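PDB 1SXR: peptidoglycan-recognition protein SA from Drosophila melanogaster, which binds peptidoglycan of Gram-positive bacteria and activates the Toll pathway of innate immunity. Local coordinates for residues R18-K23 with N60-H65. Numbering follows the deposited sequence.
Sequences RQWGGK and NMQAYH
Trp20 sets its six-membered ring obliquely against the amide of Gln62. Trp20 CH2 lies 4.1 Å from Gln62 OE1, and the ring and amide planes are turned 51° apart. The indole leans on helix 50-67 through Leu51, Ala55 and Leu58, while NE1 is bonded to the carbonyl of Glu88. Gly21, with positive phi, ends the short helix in a Schellman motif. Gly22 then passes close to one face of the indole. Its CA is 3.7 Å from Gln62 OE1, and a side chain here would run into Trp20 CH2. Lys23 makes the polar part of the contact with its backbone. Its N donates to Gln62 OE1 at 2.9 Å, almost straight (173°), in the amide plane and on a lone pair. Its O accepts from Gln62 NE2, also at 2.9 Å but more bent, and from Lys17 NZ. Lys23 CB packs 3.6 Å from Gln62 OE1, whereas the ammonium end leads away. Gln62 CG is anti to the backbone N (chi1 -174°) and the chain runs on extended, which carries the amide from the helix across to the loop. NE2 also donates to Asp73 OD1, its strongest polar partner. Replacing Gln62 by alanine removes the amide and would probably leave Lys23 N and Asp73 without this mate, though Lys23 O keeps Lys17. The amide takes up N and O of one loop residue, much as a neighbouring backbone would. This partly buried link ties the loop after helix 17-20 to a helix segment inferred to bind peptidoglycan, and with the Asp73 bond probably fixes the amide's rotation.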
loop_
_atom_site.group_PDB
_atom_site.type_symbol
_atom_site.label_atom_id
_atom_site.label_comp_id
_atom_site.label_asym_id
_atom_site.label_seq_id
_atom_site.Cartn_x
_atom_site.Cartn_y
_atom_site.Cartn_z
ATOM N N ARG A 18 -6.525 14.258 -6.050
ATOM C CA ARG A 18 -7.577 15.283 -6.225
ATOM C C ARG A 18 -8.991 14.779 -5.934
ATOM O O ARG A 18 -9.825 15.505 -5.367
ATOM C CB ARG A 18 -7.521 15.810 -7.667
ATOM C CG ARG A 18 -8.861 16.281 -8.250
ATOM C CD ARG A 18 -8.822 16.652 -9.740
ATOM N NE ARG A 18 -7.669 17.502 -10.025
ATOM C CZ ARG A 18 -7.186 17.763 -11.239
ATOM N NH1 ARG A 18 -7.756 17.248 -12.323
ATOM N NH2 ARG A 18 -6.121 18.542 -11.366
ATOM N N GLN A 19 -9.266 13.548 -6.328
ATOM C CA GLN A 19 -10.598 13.000 -6.199
ATOM C C GLN A 19 -10.968 12.718 -4.758
ATOM O O GLN A 19 -12.142 12.669 -4.436
ATOM C CB GLN A 19 -10.736 11.731 -7.029
ATOM C CG GLN A 19 -10.582 11.958 -8.524
ATOM C CD GLN A 19 -10.740 10.669 -9.281
ATOM O OE1 GLN A 19 -9.758 9.992 -9.575
ATOM N NE2 GLN A 19 -11.991 10.310 -9.590
ATOM N N TRP A 20 -9.967 12.512 -3.900
ATOM C CA TRP A 20 -10.258 12.395 -2.459
ATOM C C TRP A 20 -9.895 13.614 -1.642
ATOM O O TRP A 20 -10.007 13.613 -0.407
ATOM C CB TRP A 20 -9.726 11.099 -1.822
ATOM C CG TRP A 20 -8.248 10.775 -1.926
ATOM C CD1 TRP A 20 -7.651 9.949 -2.834
ATOM C CD2 TRP A 20 -7.199 11.157 -1.000
ATOM N NE1 TRP A 20 -6.301 9.833 -2.572
ATOM C CE2 TRP A 20 -6.001 10.552 -1.450
ATOM C CE3 TRP A 20 -7.148 11.967 0.149
ATOM C CZ2 TRP A 20 -4.760 10.733 -0.790
ATOM C CZ3 TRP A 20 -5.902 12.148 0.801
ATOM C CH2 TRP A 20 -4.740 11.539 0.323
ATOM N N GLY A 21 -9.485 14.682 -2.312
ATOM C CA GLY A 21 -9.219 15.932 -1.597
ATOM C C GLY A 21 -7.835 15.998 -0.974
ATOM O O GLY A 21 -7.583 16.781 -0.046
ATOM N N GLY A 22 -6.948 15.157 -1.466
ATOM C CA GLY A 22 -5.591 15.084 -0.910
ATOM C C GLY A 22 -4.719 16.226 -1.399
ATOM O O GLY A 22 -4.998 16.846 -2.449
ATOM N N LYS A 23 -3.667 16.502 -0.639
ATOM C CA LYS A 23 -2.722 17.586 -0.929
ATOM C C LYS A 23 -1.531 17.054 -1.718
ATOM O O LYS A 23 -1.262 15.856 -1.727
ATOM C CB LYS A 23 -2.196 18.202 0.378
ATOM C CG LYS A 23 -3.300 18.887 1.167
ATOM C CD LYS A 23 -2.813 19.628 2.392
ATOM C CE LYS A 23 -3.891 20.616 2.840
ATOM N NZ LYS A 23 -3.901 20.887 4.312
ATOM N N ASN A 60 -6.880 13.292 6.707
ATOM C CA ASN A 60 -6.239 13.409 8.022
ATOM C C ASN A 60 -5.082 12.429 8.197
ATOM O O ASN A 60 -4.078 12.742 8.873
ATOM C CB ASN A 60 -7.297 13.289 9.102
ATOM C CG ASN A 60 -8.188 14.508 9.135
ATOM O OD1 ASN A 60 -7.693 15.640 9.147
ATOM N ND2 ASN A 60 -9.488 14.291 9.108
ATOM N N MET A 61 -5.176 11.257 7.563
ATOM C CA MET A 61 -4.010 10.373 7.578
ATOM C C MET A 61 -2.822 11.049 6.877
ATOM O O MET A 61 -1.681 10.995 7.340
ATOM C CB MET A 61 -4.338 9.027 6.909
ATOM C CG MET A 61 -3.221 8.039 7.085
ATOM S SD MET A 61 -3.564 6.458 6.293
ATOM C CE MET A 61 -5.291 6.226 6.624
ATOM N N GLN A 62 -3.068 11.633 5.711
ATOM C CA GLN A 62 -2.042 12.410 5.035
ATOM C C GLN A 62 -1.446 13.541 5.899
ATOM O O GLN A 62 -0.226 13.718 5.933
ATOM C CB GLN A 62 -2.575 12.958 3.700
ATOM C CG GLN A 62 -1.469 13.644 2.911
ATOM C CD GLN A 62 -1.996 14.311 1.675
ATOM O OE1 GLN A 62 -3.019 15.003 1.721
ATOM N NE2 GLN A 62 -1.300 14.114 0.571
ATOM N N ALA A 63 -2.308 14.284 6.585
ATOM C CA ALA A 63 -1.868 15.340 7.501
ATOM C C ALA A 63 -0.988 14.774 8.596
ATOM O O ALA A 63 0.032 15.360 8.955
ATOM C CB ALA A 63 -3.076 16.020 8.105
ATOM N N TYR A 64 -1.388 13.659 9.178
ATOM C CA TYR A 64 -0.548 13.034 10.201
ATOM C C TYR A 64 0.806 12.615 9.594
ATOM O O TYR A 64 1.873 12.893 10.132
ATOM C CB TYR A 64 -1.299 11.822 10.773
ATOM C CG TYR A 64 -0.536 11.026 11.793
ATOM C CD1 TYR A 64 -0.079 11.594 12.966
ATOM C CD2 TYR A 64 -0.311 9.677 11.575
ATOM C CE1 TYR A 64 0.623 10.801 13.909
ATOM C CE2 TYR A 64 0.357 8.902 12.479
ATOM C CZ TYR A 64 0.831 9.463 13.631
ATOM O OH TYR A 64 1.518 8.628 14.510
ATOM N N HIS A 65 0.787 11.953 8.452
ATOM C CA HIS A 65 2.044 11.522 7.863
ATOM C C HIS A 65 2.959 12.674 7.454
ATOM O O HIS A 65 4.161 12.619 7.697
ATOM C CB HIS A 65 1.753 10.639 6.650
ATOM C CG HIS A 65 1.242 9.290 7.024
ATOM N ND1 HIS A 65 1.160 8.233 6.134
ATOM C CD2 HIS A 65 0.822 8.815 8.221
ATOM C CE1 HIS A 65 0.684 7.172 6.768
ATOM N NE2 HIS A 65 0.479 7.495 8.037
#